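Local coordinates for XAC2610 protein (Xanthomonas axonopodis pv. citri, PDB 4QTQ), which binds calcium and probably serves as an immunity protein that inhibits a peptidoglycan hydrolase linked to bacterial killing by a type IV secretion system, at residues Pro8-Ala13 and Thr77-Pro82; Ser50-Val55 and Pro62-Pro67; Gln138-Ile143 and Asn179-Ile184. All blocks are in the same frame, centred on the assembly; numbering follows the deposited sequence.

Contact 1. Residues Pro8-Ala13 and Thr77-Pro82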
ATOM      1  N   PRO A   8      -5.345  14.153  -7.960  1.00 88.13           N
ATOM      2  CA  PRO A   8      -5.850  12.886  -7.448  1.00 81.60           C
ATOM      3  C   PRO A   8      -7.344  12.742  -7.712  1.00 77.61           C
ATOM      4  O   PRO A   8      -8.078  13.723  -7.597  1.00 77.01           O
ATOM      5  CB  PRO A   8      -5.580  12.990  -5.950  1.00 81.80           C
ATOM      6  CG  PRO A   8      -5.710  14.442  -5.664  1.00 85.29           C
ATOM      7  CD  PRO A   8      -5.193  15.152  -6.887  1.00 88.83           C
ATOM      8  N   SER A   9      -7.776  11.534  -8.077  1.00 72.06           N
ATOM      9  CA  SER A   9      -9.198  11.241  -8.280  1.00 69.46           C
ATOM     10  C   SER A   9      -9.604   9.992  -7.502  1.00 64.92           C
ATOM     11  O   SER A   9      -8.778   9.117  -7.240  1.00 62.54           O
ATOM     12  CB  SER A   9      -9.521  11.088  -9.774  1.00 70.53           C
ATOM     13  OG  SER A   9      -8.873   9.973 -10.354  1.00 69.89           O
ATOM     14  N   THR A  10     -10.875   9.929  -7.106  1.00 63.22           N
ATOM     15  CA  THR A  10     -11.398   8.792  -6.345  1.00 61.35           C
ATOM     16  C   THR A  10     -12.774   8.356  -6.851  1.00 61.28           C
ATOM     17  O   THR A  10     -13.404   9.032  -7.664  1.00 62.02           O
ATOM     18  CB  THR A  10     -11.515   9.112  -4.835  1.00 61.29           C
ATOM     19  OG1 THR A  10     -12.630   9.982  -4.603  1.00 64.53           O
ATOM     20  CG2 THR A  10     -10.248   9.766  -4.311  1.00 61.44           C
ATOM     21  N   ALA A  11     -13.233   7.218  -6.350  1.00 58.10           N
ATOM     22  CA  ALA A  11     -14.560   6.722  -6.677  1.00 58.25           C
ATOM     23  C   ALA A  11     -14.939   5.633  -5.700  1.00 55.89           C
ATOM     24  O   ALA A  11     -14.072   4.941  -5.153  1.00 54.92           O
ATOM     25  CB  ALA A  11     -14.600   6.188  -8.100  1.00 58.97           C
ATOM     26  N   ASN A  12     -16.236   5.487  -5.481  1.00 55.66           N
ATOM     27  CA  ASN A  12     -16.756   4.441  -4.613  1.00 55.00           C
ATOM     28  C   ASN A  12     -17.720   3.549  -5.372  1.00 54.81           C
ATOM     29  O   ASN A  12     -18.317   3.970  -6.355  1.00 54.64           O
ATOM     30  CB  ASN A  12     -17.442   5.059  -3.396  1.00 56.55           C
ATOM     31  CG  ASN A  12     -16.462   5.735  -2.451  1.00 56.19           C
ATOM     32  OD1 ASN A  12     -15.320   5.304  -2.294  1.00 53.90           O
ATOM     33  ND2 ASN A  12     -16.915   6.796  -1.806  1.00 58.05           N
ATOM     34  N   ALA A  13     -17.853   2.315  -4.908  1.00 54.46           N
ATOM     35  CA  ALA A  13     -18.687   1.320  -5.560  1.00 56.31           C
ATOM     36  C   ALA A  13     -18.955   0.189  -4.589  1.00 57.06           C
ATOM     37  O   ALA A  13     -18.220   0.024  -3.634  1.00 55.01           O
ATOM     38  CB  ALA A  13     -17.992   0.786  -6.803  1.00 55.58           C
ATOM     39  N   THR A  77     -13.422   3.243  -2.003  1.00 39.44           N
ATOM     40  CA  THR A  77     -13.089   2.089  -2.818  1.00 38.61           C
ATOM     41  C   THR A  77     -11.817   2.284  -3.649  1.00 38.69           C
ATOM     42  O   THR A  77     -10.867   1.506  -3.516  1.00 38.05           O
ATOM     43  CB  THR A  77     -14.276   1.695  -3.713  1.00 37.71           C
ATOM     44  OG1 THR A  77     -15.492   1.773  -2.953  1.00 36.91           O
ATOM     45  CG2 THR A  77     -14.092   0.276  -4.251  1.00 36.21           C
ATOM     46  N   PHE A  78     -11.791   3.331  -4.474  1.00 39.00           N
ATOM     47  CA  PHE A  78     -10.683   3.559  -5.408  1.00 39.16           C
ATOM     48  C   PHE A  78     -10.033   4.909  -5.215  1.00 40.89           C
ATOM     49  O   PHE A  78     -10.714   5.925  -5.006  1.00 40.21           O
ATOM     50  CB  PHE A  78     -11.157   3.508  -6.858  1.00 39.53           C
ATOM     51  CG  PHE A  78     -11.846   2.238  -7.234  1.00 39.24           C
ATOM     52  CD1 PHE A  78     -11.112   1.098  -7.523  1.00 38.24           C
ATOM     53  CD2 PHE A  78     -13.227   2.187  -7.346  1.00 39.97           C
ATOM     54  CE1 PHE A  78     -11.747  -0.081  -7.886  1.00 38.26           C
ATOM     55  CE2 PHE A  78     -13.864   1.019  -7.726  1.00 39.84           C
ATOM     56  CZ  PHE A  78     -13.124  -0.116  -7.994  1.00 39.63           C
ATOM     57  N   TYR A  79      -8.710   4.918  -5.323  1.00 41.30           N
ATOM     58  CA  TYR A  79      -7.938   6.148  -5.329  1.00 42.58           C
ATOM     59  C   TYR A  79      -6.888   6.096  -6.440  1.00 42.56           C
ATOM     60  O   TYR A  79      -6.223   5.076  -6.652  1.00 42.77           O
ATOM     61  CB  TYR A  79      -7.307   6.385  -3.956  1.00 42.70           C
ATOM     62  CG  TYR A  79      -6.313   7.528  -3.896  1.00 44.55           C
ATOM     63  CD1 TYR A  79      -6.727   8.850  -3.672  1.00 45.62           C
ATOM     64  CD2 TYR A  79      -4.950   7.284  -4.061  1.00 44.11           C
ATOM     65  CE1 TYR A  79      -5.805   9.884  -3.614  1.00 47.18           C
ATOM     66  CE2 TYR A  79      -4.025   8.305  -4.003  1.00 44.65           C
ATOM     67  CZ  TYR A  79      -4.444   9.596  -3.778  1.00 46.38           C
ATOM     68  OH  TYR A  79      -3.479  10.573  -3.731  1.00 47.28           O
ATOM     69  N   HIS A  80      -6.762   7.199  -7.158  1.00 43.49           N
ATOM     70  CA  HIS A  80      -5.763   7.352  -8.199  1.00 44.41           C
ATOM     71  C   HIS A  80      -5.036   8.655  -7.912  1.00 44.96           C
ATOM     72  O   HIS A  80      -5.631   9.727  -7.922  1.00 46.28           O
ATOM     73  CB  HIS A  80      -6.449   7.355  -9.570  1.00 48.20           C
ATOM     74  CG  HIS A  80      -5.507   7.422 -10.738  1.00 49.88           C
ATOM     75  ND1 HIS A  80      -5.939   7.715 -12.015  1.00 53.35           N
ATOM     76  CD2 HIS A  80      -4.168   7.252 -10.827  1.00 50.00           C
ATOM     77  CE1 HIS A  80      -4.908   7.711 -12.840  1.00 52.13           C
ATOM     78  NE2 HIS A  80      -3.820   7.438 -12.144  1.00 49.93           N
ATOM     79  N   GLY A  81      -3.754   8.551  -7.593  1.00 44.87           N
ATOM     80  CA  GLY A  81      -2.962   9.716  -7.248  1.00 46.30           C
ATOM     81  C   GLY A  81      -1.690   9.344  -6.527  1.00 45.60           C
ATOM     82  O   GLY A  81      -1.404   8.150  -6.339  1.00 44.65           O
ATOM     83  N   PRO A  82      -0.917  10.357  -6.105  1.00 46.31           N
ATOM     84  CA  PRO A  82       0.341  10.075  -5.432  1.00 47.04           C
ATOM     85  C   PRO A  82       0.149   9.666  -3.963  1.00 48.26           C
ATOM     86  O   PRO A  82      -0.908   9.943  -3.360  1.00 48.22           O
ATOM     87  CB  PRO A  82       1.105  11.404  -5.545  1.00 49.57           C
ATOM     88  CG  PRO A  82       0.077  12.461  -5.843  1.00 49.70           C
ATOM     89  CD  PRO A  82      -1.250  11.793  -6.068  1.00 49.70           C
TER

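Contact 2. Residues Ser50-Val55 and Pro62-Pro67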
ATOM      1  N   SER A  50     -11.103 -16.335  -4.124  1.00 47.39           N
ATOM      2  CA  SER A  50     -10.539 -16.049  -5.442  1.00 46.02           C
ATOM      3  C   SER A  50     -11.022 -14.736  -6.017  1.00 43.44           C
ATOM      4  O   SER A  50     -11.479 -14.697  -7.158  1.00 44.57           O
ATOM      5  CB  SER A  50     -10.853 -17.184  -6.412  1.00 49.13           C
ATOM      6  OG  SER A  50     -10.606 -18.429  -5.800  1.00 52.66           O
ATOM      7  N   PRO A  51     -10.904 -13.645  -5.242  1.00 41.29           N
ATOM      8  CA  PRO A  51     -11.297 -12.358  -5.795  1.00 40.20           C
ATOM      9  C   PRO A  51     -10.360 -11.983  -6.938  1.00 39.41           C
ATOM     10  O   PRO A  51      -9.181 -12.316  -6.882  1.00 36.92           O
ATOM     11  CB  PRO A  51     -11.121 -11.403  -4.612  1.00 38.82           C
ATOM     12  CG  PRO A  51     -10.017 -12.010  -3.832  1.00 38.96           C
ATOM     13  CD  PRO A  51     -10.233 -13.494  -3.933  1.00 39.57           C
ATOM     14  N   VAL A  52     -10.895 -11.311  -7.957  1.00 40.84           N
ATOM     15  CA  VAL A  52     -10.111 -10.874  -9.119  1.00 40.62           C
ATOM     16  C   VAL A  52     -10.243  -9.368  -9.263  1.00 40.11           C
ATOM     17  O   VAL A  52     -11.350  -8.846  -9.272  1.00 41.01           O
ATOM     18  CB  VAL A  52     -10.602 -11.534 -10.425  1.00 42.45           C
ATOM     19  CG1 VAL A  52      -9.862 -10.966 -11.635  1.00 41.90           C
ATOM     20  CG2 VAL A  52     -10.434 -13.048 -10.349  1.00 44.17           C
ATOM     21  N   VAL A  53      -9.110  -8.680  -9.360  1.00 38.50           N
ATOM     22  CA  VAL A  53      -9.086  -7.259  -9.667  1.00 39.27           C
ATOM     23  C   VAL A  53      -8.444  -7.122 -11.044  1.00 39.73           C
ATOM     24  O   VAL A  53      -7.269  -7.466 -11.227  1.00 37.06           O
ATOM     25  CB  VAL A  53      -8.285  -6.472  -8.622  1.00 39.66           C
ATOM     26  CG1 VAL A  53      -8.088  -5.024  -9.060  1.00 40.30           C
ATOM     27  CG2 VAL A  53      -8.982  -6.552  -7.263  1.00 41.68           C
ATOM     28  N   GLU A  54      -9.229  -6.658 -12.013  1.00 39.78           N
ATOM     29  CA  GLU A  54      -8.752  -6.504 -13.384  1.00 40.58           C
ATOM     30  C   GLU A  54      -8.555  -5.029 -13.716  1.00 39.43           C
ATOM     31  O   GLU A  54      -9.477  -4.229 -13.550  1.00 38.43           O
ATOM     32  CB  GLU A  54      -9.726  -7.122 -14.380  1.00 43.01           C
ATOM     33  CG  GLU A  54      -9.123  -7.282 -15.763  1.00 45.18           C
ATOM     34  CD  GLU A  54     -10.125  -7.755 -16.782  1.00 49.72           C
ATOM     35  OE1 GLU A  54     -10.968  -6.935 -17.226  1.00 52.55           O
ATOM     36  OE2 GLU A  54     -10.043  -8.946 -17.156  1.00 54.35           O
ATOM     37  N   VAL A  55      -7.352  -4.699 -14.195  1.00 36.83           N
ATOM     38  CA  VAL A  55      -6.940  -3.317 -14.471  1.00 36.15           C
ATOM     39  C   VAL A  55      -6.600  -3.172 -15.959  1.00 36.15           C
ATOM     40  O   VAL A  55      -5.786  -3.937 -16.501  1.00 36.85           O
ATOM     41  CB  VAL A  55      -5.706  -2.926 -13.624  1.00 35.94           C
ATOM     42  CG1 VAL A  55      -5.308  -1.477 -13.871  1.00 36.73           C
ATOM     43  CG2 VAL A  55      -5.965  -3.168 -12.142  1.00 36.24           C
ATOM     44  N   PRO A  62      -6.048  -5.733 -20.857  1.00 37.18           N
ATOM     45  CA  PRO A  62      -6.402  -5.906 -19.440  1.00 37.04           C
ATOM     46  C   PRO A  62      -5.451  -6.839 -18.688  1.00 36.77           C
ATOM     47  O   PRO A  62      -4.998  -7.833 -19.249  1.00 37.98           O
ATOM     48  CB  PRO A  62      -7.805  -6.525 -19.505  1.00 38.20           C
ATOM     49  CG  PRO A  62      -8.363  -6.054 -20.810  1.00 39.47           C
ATOM     50  CD  PRO A  62      -7.198  -5.996 -21.750  1.00 38.63           C
ATOM     51  N   ILE A  63      -5.150  -6.497 -17.436  1.00 36.49           N
ATOM     52  CA  ILE A  63      -4.313  -7.320 -16.564  1.00 36.46           C
ATOM     53  C   ILE A  63      -5.136  -7.750 -15.341  1.00 37.31           C
ATOM     54  O   ILE A  63      -5.733  -6.907 -14.662  1.00 37.05           O
ATOM     55  CB  ILE A  63      -3.060  -6.535 -16.109  1.00 36.52           C
ATOM     56  CG1 ILE A  63      -2.225  -6.119 -17.336  1.00 36.79           C
ATOM     57  CG2 ILE A  63      -2.236  -7.369 -15.142  1.00 36.41           C
ATOM     58  CD1 ILE A  63      -1.200  -5.034 -17.076  1.00 37.34           C
ATOM     59  N   ALA A  64      -5.173  -9.054 -15.073  1.00 38.15           N
ATOM     60  CA  ALA A  64      -5.923  -9.607 -13.934  1.00 38.44           C
ATOM     61  C   ALA A  64      -5.008  -9.865 -12.736  1.00 37.40           C
ATOM     62  O   ALA A  64      -3.973 -10.506 -12.865  1.00 39.17           O
ATOM     63  CB  ALA A  64      -6.621 -10.901 -14.340  1.00 40.19           C
ATOM     64  N   LEU A  65      -5.390  -9.359 -11.574  1.00 36.04           N
ATOM     65  CA  LEU A  65      -4.677  -9.636 -10.345  1.00 36.20           C
ATOM     66  C   LEU A  65      -5.521 -10.589  -9.535  1.00 37.70           C
ATOM     67  O   LEU A  65      -6.754 -10.464  -9.531  1.00 37.34           O
ATOM     68  CB  LEU A  65      -4.453  -8.359  -9.554  1.00 35.42           C
ATOM     69  CG  LEU A  65      -3.717  -7.237 -10.265  1.00 35.22           C
ATOM     70  CD1 LEU A  65      -3.713  -6.014  -9.374  1.00 35.81           C
ATOM     71  CD2 LEU A  65      -2.303  -7.658 -10.613  1.00 36.94           C
ATOM     72  N   GLU A  66      -4.861 -11.532  -8.864  1.00 39.81           N
ATOM     73  CA  GLU A  66      -5.528 -12.480  -7.986  1.00 44.04           C
ATOM     74  C   GLU A  66      -4.969 -12.398  -6.556  1.00 41.99           C
ATOM     75  O   GLU A  66      -4.160 -13.240  -6.155  1.00 43.51           O
ATOM     76  CB  GLU A  66      -5.397 -13.901  -8.528  1.00 48.14           C
ATOM     77  CG  GLU A  66      -6.147 -14.146  -9.834  1.00 52.62           C
ATOM     78  CD  GLU A  66      -5.276 -14.060 -11.078  1.00 57.37           C
ATOM     79  OE1 GLU A  66      -4.079 -13.688 -10.982  1.00 59.17           O
ATOM     80  OE2 GLU A  66      -5.800 -14.382 -12.171  1.00 63.69           O
ATOM     81  N   PRO A  67      -5.402 -11.380  -5.784  1.00 39.41           N
ATOM     82  CA  PRO A  67      -4.926 -11.256  -4.401  1.00 38.67           C
ATOM     83  C   PRO A  67      -5.463 -12.360  -3.474  1.00 39.69           C
ATOM     84  O   PRO A  67      -6.553 -12.916  -3.697  1.00 40.67           O
ATOM     85  CB  PRO A  67      -5.431  -9.871  -3.972  1.00 37.56           C
ATOM     86  CG  PRO A  67      -6.620  -9.617  -4.832  1.00 37.52           C
ATOM     87  CD  PRO A  67      -6.339 -10.296  -6.147  1.00 38.24           C
TER
HETATM   88  O   HOH W   1      -7.696 -14.131  -5.924  1.00 34.61           O

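Contact 3. Residues Gln138-Ile143 and Asn179-Ile184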
ATOM      1  N   GLN A 138       7.157  -8.548  -3.322  1.00 34.05           N
ATOM      2  CA  GLN A 138       7.260  -9.014  -1.941  1.00 34.66           C
ATOM      3  C   GLN A 138       7.802  -7.916  -1.012  1.00 34.00           C
ATOM      4  O   GLN A 138       7.220  -7.651   0.043  1.00 32.00           O
ATOM      5  CB  GLN A 138       8.145 -10.262  -1.860  1.00 37.25           C
ATOM      6  CG  GLN A 138       8.069 -10.977  -0.514  1.00 39.78           C
ATOM      7  CD  GLN A 138       6.715 -11.612  -0.270  1.00 42.22           C
ATOM      8  OE1 GLN A 138       6.302 -12.508  -1.005  1.00 46.71           O
ATOM      9  NE2 GLN A 138       6.013 -11.150   0.757  1.00 43.65           N
ATOM     10  N   SER A 139       8.906  -7.277  -1.406  1.00 33.75           N
ATOM     11  CA  SER A 139       9.569  -6.316  -0.530  1.00 34.93           C
ATOM     12  C   SER A 139       8.646  -5.144  -0.213  1.00 33.56           C
ATOM     13  O   SER A 139       8.564  -4.723   0.932  1.00 33.06           O
ATOM     14  CB  SER A 139      10.920  -5.823  -1.087  1.00 36.37           C
ATOM     15  OG  SER A 139      10.759  -4.991  -2.224  1.00 38.26           O
ATOM     16  N   LEU A 140       7.933  -4.636  -1.211  1.00 31.98           N
ATOM     17  CA  LEU A 140       7.034  -3.503  -0.981  1.00 32.10           C
ATOM     18  C   LEU A 140       5.811  -3.884  -0.134  1.00 32.71           C
ATOM     19  O   LEU A 140       5.430  -3.158   0.777  1.00 32.99           O
ATOM     20  CB  LEU A 140       6.624  -2.868  -2.306  1.00 32.94           C
ATOM     21  CG  LEU A 140       7.753  -2.071  -2.973  1.00 33.27           C
ATOM     22  CD1 LEU A 140       7.398  -1.712  -4.409  1.00 35.37           C
ATOM     23  CD2 LEU A 140       8.091  -0.817  -2.192  1.00 34.30           C
ATOM     24  N   SER A 141       5.231  -5.045  -0.404  1.00 34.10           N
ATOM     25  CA  SER A 141       4.075  -5.519   0.345  1.00 34.29           C
ATOM     26  C   SER A 141       4.448  -5.708   1.795  1.00 35.03           C
ATOM     27  O   SER A 141       3.661  -5.396   2.711  1.00 34.83           O
ATOM     28  CB  SER A 141       3.575  -6.845  -0.236  1.00 34.21           C
ATOM     29  OG  SER A 141       3.220  -6.698  -1.604  1.00 33.97           O
ATOM     30  N   ASP A 142       5.643  -6.250   1.996  1.00 34.59           N
ATOM     31  CA  ASP A 142       6.167  -6.502   3.329  1.00 35.13           C
ATOM     32  C   ASP A 142       6.334  -5.237   4.179  1.00 34.68           C
ATOM     33  O   ASP A 142       6.253  -5.309   5.392  1.00 33.66           O
ATOM     34  CB  ASP A 142       7.507  -7.223   3.254  1.00 36.50           C
ATOM     35  CG  ASP A 142       7.373  -8.738   3.113  1.00 40.26           C
ATOM     36  OD1 ASP A 142       6.256  -9.298   3.203  1.00 41.49           O
ATOM     37  OD2 ASP A 142       8.425  -9.386   2.919  1.00 42.05           O
ATOM     38  N   ILE A 143       6.569  -4.086   3.559  1.00 34.23           N
ATOM     39  CA  ILE A 143       6.717  -2.847   4.338  1.00 34.26           C
ATOM     40  C   ILE A 143       5.440  -2.549   5.118  1.00 34.30           C
ATOM     41  O   ILE A 143       5.500  -1.970   6.207  1.00 36.59           O
ATOM     42  CB  ILE A 143       7.040  -1.613   3.462  1.00 34.51           C
ATOM     43  CG1 ILE A 143       8.401  -1.754   2.773  1.00 35.21           C
ATOM     44  CG2 ILE A 143       7.063  -0.350   4.318  1.00 36.36           C
ATOM     45  CD1 ILE A 143       8.636  -0.748   1.658  1.00 35.84           C
ATOM     46  N   ASN A 179      12.682  -2.080  -8.702  1.00 64.07           N
ATOM     47  CA  ASN A 179      11.702  -3.006  -8.134  1.00 62.90           C
ATOM     48  C   ASN A 179      12.062  -3.561  -6.754  1.00 57.27           C
ATOM     49  O   ASN A 179      11.454  -4.527  -6.310  1.00 53.52           O
ATOM     50  CB  ASN A 179      11.358  -4.136  -9.138  1.00 67.63           C
ATOM     51  CG  ASN A 179      12.399  -5.262  -9.186  1.00 72.12           C
ATOM     52  OD1 ASN A 179      13.012  -5.622  -8.177  1.00 75.60           O
ATOM     53  ND2 ASN A 179      12.580  -5.841 -10.369  1.00 77.59           N
ATOM     54  N   GLU A 180      13.011  -2.926  -6.065  1.00 56.57           N
ATOM     55  CA  GLU A 180      13.551  -3.463  -4.819  1.00 56.63           C
ATOM     56  C   GLU A 180      13.634  -2.386  -3.727  1.00 52.21           C
ATOM     57  O   GLU A 180      14.404  -1.434  -3.845  1.00 55.76           O
ATOM     58  CB  GLU A 180      14.937  -4.055  -5.096  1.00 62.74           C
ATOM     59  CG  GLU A 180      15.564  -4.835  -3.952  1.00 67.68           C
ATOM     60  CD  GLU A 180      14.848  -6.136  -3.658  1.00 71.53           C
ATOM     61  OE1 GLU A 180      13.698  -6.099  -3.156  1.00 75.69           O
ATOM     62  OE2 GLU A 180      15.450  -7.198  -3.910  1.00 76.93           O
ATOM     63  N   ALA A 181      12.853  -2.547  -2.659  1.00 45.90           N
ATOM     64  CA  ALA A 181      12.874  -1.606  -1.537  1.00 42.49           C
ATOM     65  C   ALA A 181      13.854  -2.088  -0.482  1.00 41.59           C
ATOM     66  O   ALA A 181      13.729  -3.216  -0.017  1.00 40.41           O
ATOM     67  CB  ALA A 181      11.495  -1.466  -0.923  1.00 40.93           C
ATOM     68  N   VAL A 182      14.806  -1.230  -0.109  1.00 38.33           N
ATOM     69  CA  VAL A 182      15.807  -1.558   0.914  1.00 40.15           C
ATOM     70  C   VAL A 182      15.790  -0.538   2.049  1.00 37.72           C
ATOM     71  O   VAL A 182      15.866   0.665   1.808  1.00 36.65           O
ATOM     72  CB  VAL A 182      17.228  -1.623   0.313  1.00 41.69           C
ATOM     73  CG1 VAL A 182      18.289  -1.647   1.412  1.00 44.53           C
ATOM     74  CG2 VAL A 182      17.350  -2.844  -0.580  1.00 42.54           C
ATOM     75  N   LEU A 183      15.719  -1.026   3.286  1.00 37.90           N
ATOM     76  CA  LEU A 183      15.731  -0.146   4.448  1.00 36.11           C
ATOM     77  C   LEU A 183      17.083   0.539   4.553  1.00 37.86           C
ATOM     78  O   LEU A 183      18.117  -0.132   4.567  1.00 39.07           O
ATOM     79  CB  LEU A 183      15.451  -0.929   5.736  1.00 37.23           C
ATOM     80  CG  LEU A 183      15.376  -0.081   7.024  1.00 37.55           C
ATOM     81  CD1 LEU A 183      14.092   0.731   7.038  1.00 35.41           C
ATOM     82  CD2 LEU A 183      15.460  -0.964   8.253  1.00 41.02           C
ATOM     83  N   ILE A 184      17.074   1.866   4.648  1.00 39.53           N
ATOM     84  CA  ILE A 184      18.319   2.630   4.796  1.00 40.94           C
ATOM     85  C   ILE A 184      18.417   3.397   6.116  1.00 42.86           C
ATOM     86  O   ILE A 184      19.482   3.890   6.458  1.00 43.94           O
ATOM     87  CB  ILE A 184      18.536   3.619   3.636  1.00 42.25           C
ATOM     88  CG1 ILE A 184      17.386   4.629   3.543  1.00 42.95           C
ATOM     89  CG2 ILE A 184      18.709   2.869   2.318  1.00 41.99           C
ATOM     90  CD1 ILE A 184      17.773   5.874   2.778  1.00 45.15           C
TER

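Contact 1. Residues Pro8-Ala13 and Thr77-Pro82
Ser9-Ala11 and Phe78-His80 pair as antiparallel strands, 168° between their directions, and place strand 9-11 at the outer end of the six-stranded mixed sheet of the beta-sandwich. The backbone evidence is regular. Ser9 and His80 each donate N-H to the other's carbonyl, Ser9 N lying 2.8 Å from His80 O, and Ala11 and Phe78 do the same two residues on. Thr10 and Tyr79 between them make a non-hydrogen-bonded pair, where Thr10 CA comes within 3.2 Å of Phe78 O in a CA-H...O contact.

Past the Ala11-Phe78 end, side chains carry on the polar bonding. With CG beside its own backbone N (chi1 -69°), the Asn12 side chain crosses that of Thr77 at a slant, and Asn12 OD1 accepts Thr77 N at 2.8 Å. Thr77 OG1 in turn receives Ala13 N at 3.1 Å, while also bonded to Asp73 O.

Apolar contacts divide by face. Thr10 CG2 meets the edge of the Tyr79 ring, 3.7 Å from CD1, and Pro8 CB approaches the same ring obliquely. On the face of Ala11 and Phe78, the Phe78 ring meets Ala13 CB from the loop at its edge, 4.2 Å from CE2; this ring also packs against Ala23 and Val30 of the second sheet. Tyr79 OH itself turns to its own strand's exit and donates to Pro82 O at 2.7 Å, in the carbonyl plane and on a lone pair.

Contact 2. Residues Ser50-Val55 and Pro62-Pro67
Val55 is clamped to Ile63 by two backbone hydrogen bonds, and the one Val55 donates, from Val55 N to Ile63 O at 2.8 Å, is almost straight (171° at the hydrogen). The same Ile63 O takes a CA-H...O contact from Glu54, whose extended side chain runs alongside Pro62, with CD 3.8 Å from Pro62 CB.

Val53 repeats the two-bond pattern with Leu65, and Leu65 N reaches Val53 O at 2.7 Å. The backbone also sets Leu65 CB 3.4 Å from Val53 O, and chi1 (-57°) turns CG beside the backbone N, still close to that oxygen. The two strands, 155° apart in direction, form a beta hairpin whose second strand, 63-65, is the outermost of the four-stranded antiparallel sheet. The face bearing Val53, Val55, Ile63 and Leu65 is turned inward: Ile63 packs on Phe127 and Leu65 on Tyr125, both from the six-stranded mixed sheet.

Pro67 closes the open end of the pairing against Pro51. Pro67 CD sits 3.6 Å from Pro51 O. The two rings also meet, with Pro51 CG 4.3 Å from Pro67 CG. A water donates to Pro67 O at 2.8 Å and spans to Pro51 O, where its modelled approach is so short that the exact length is doubtful.

Contact 3. Residues Gln138-Ile143 and Asn179-Ile184
Ala181 CB lodges against two apolar side chains of the short helix 138-143, with Leu140 CD2 at 3.7 Å and Ile143 CD1 at 3.9 Å. The helix axis passes 8.4 Å from that of strand segment 181-184, at 51° to it. Ser139, Leu140 and Ile143 make the helix side of the contact. Leu140 continues onto Leu158 and Val124, and Ile143 onto Tyr174, which fits the helix between the six-stranded antiparallel sheet and strand 121-128 of the mixed sheet.

The polar part of the contact rests on Ser139. Its hydroxyl stands between the backbone N and the carbonyl carbon (chi1 70°), and from there OG accepts Ala181 N at 3.2 Å in a nearly straight bond, 171° at the hydrogen. Asn137 holds the same hydroxyl: its OD1 is bonded to Ser139 OG and to Leu140 N, and its ND2 to Asn179 O. Glu180 OE1 approaches Ser139 OG to 3.3 Å. With Ala181 N as donor and Asn137 OD1 as acceptor, the serine hydroxyl both accepts and donates, which probably restricts its rotation; Ala181 spends its N-H on a helix side chain, and the bond ties strand to helix.

In the fold
Contacts 1 and 2 belong to the sandwich, their centres about 17 Å apart, and contact 3 lies farther along the chain. From the centre of contact 3 it is about 24 Å to that of contact 1 and about 22 Å to that of contact 2. Contact 2 is nested in the loop that contact 1 closes, and contact 3 opens afterwards, on the other side of the chain's centre from contact 1. The calcium ion, held by Asp98, Asn100, Asp102, His104 and Asp106, lies about 11 Å from the side chains of His80 and Ile63 and about 9 Å from that of Leu140. One link toward the site is His80 NE2 bonded to Glu105 OE2, Glu105 falling between the ligands His104 and Asp106.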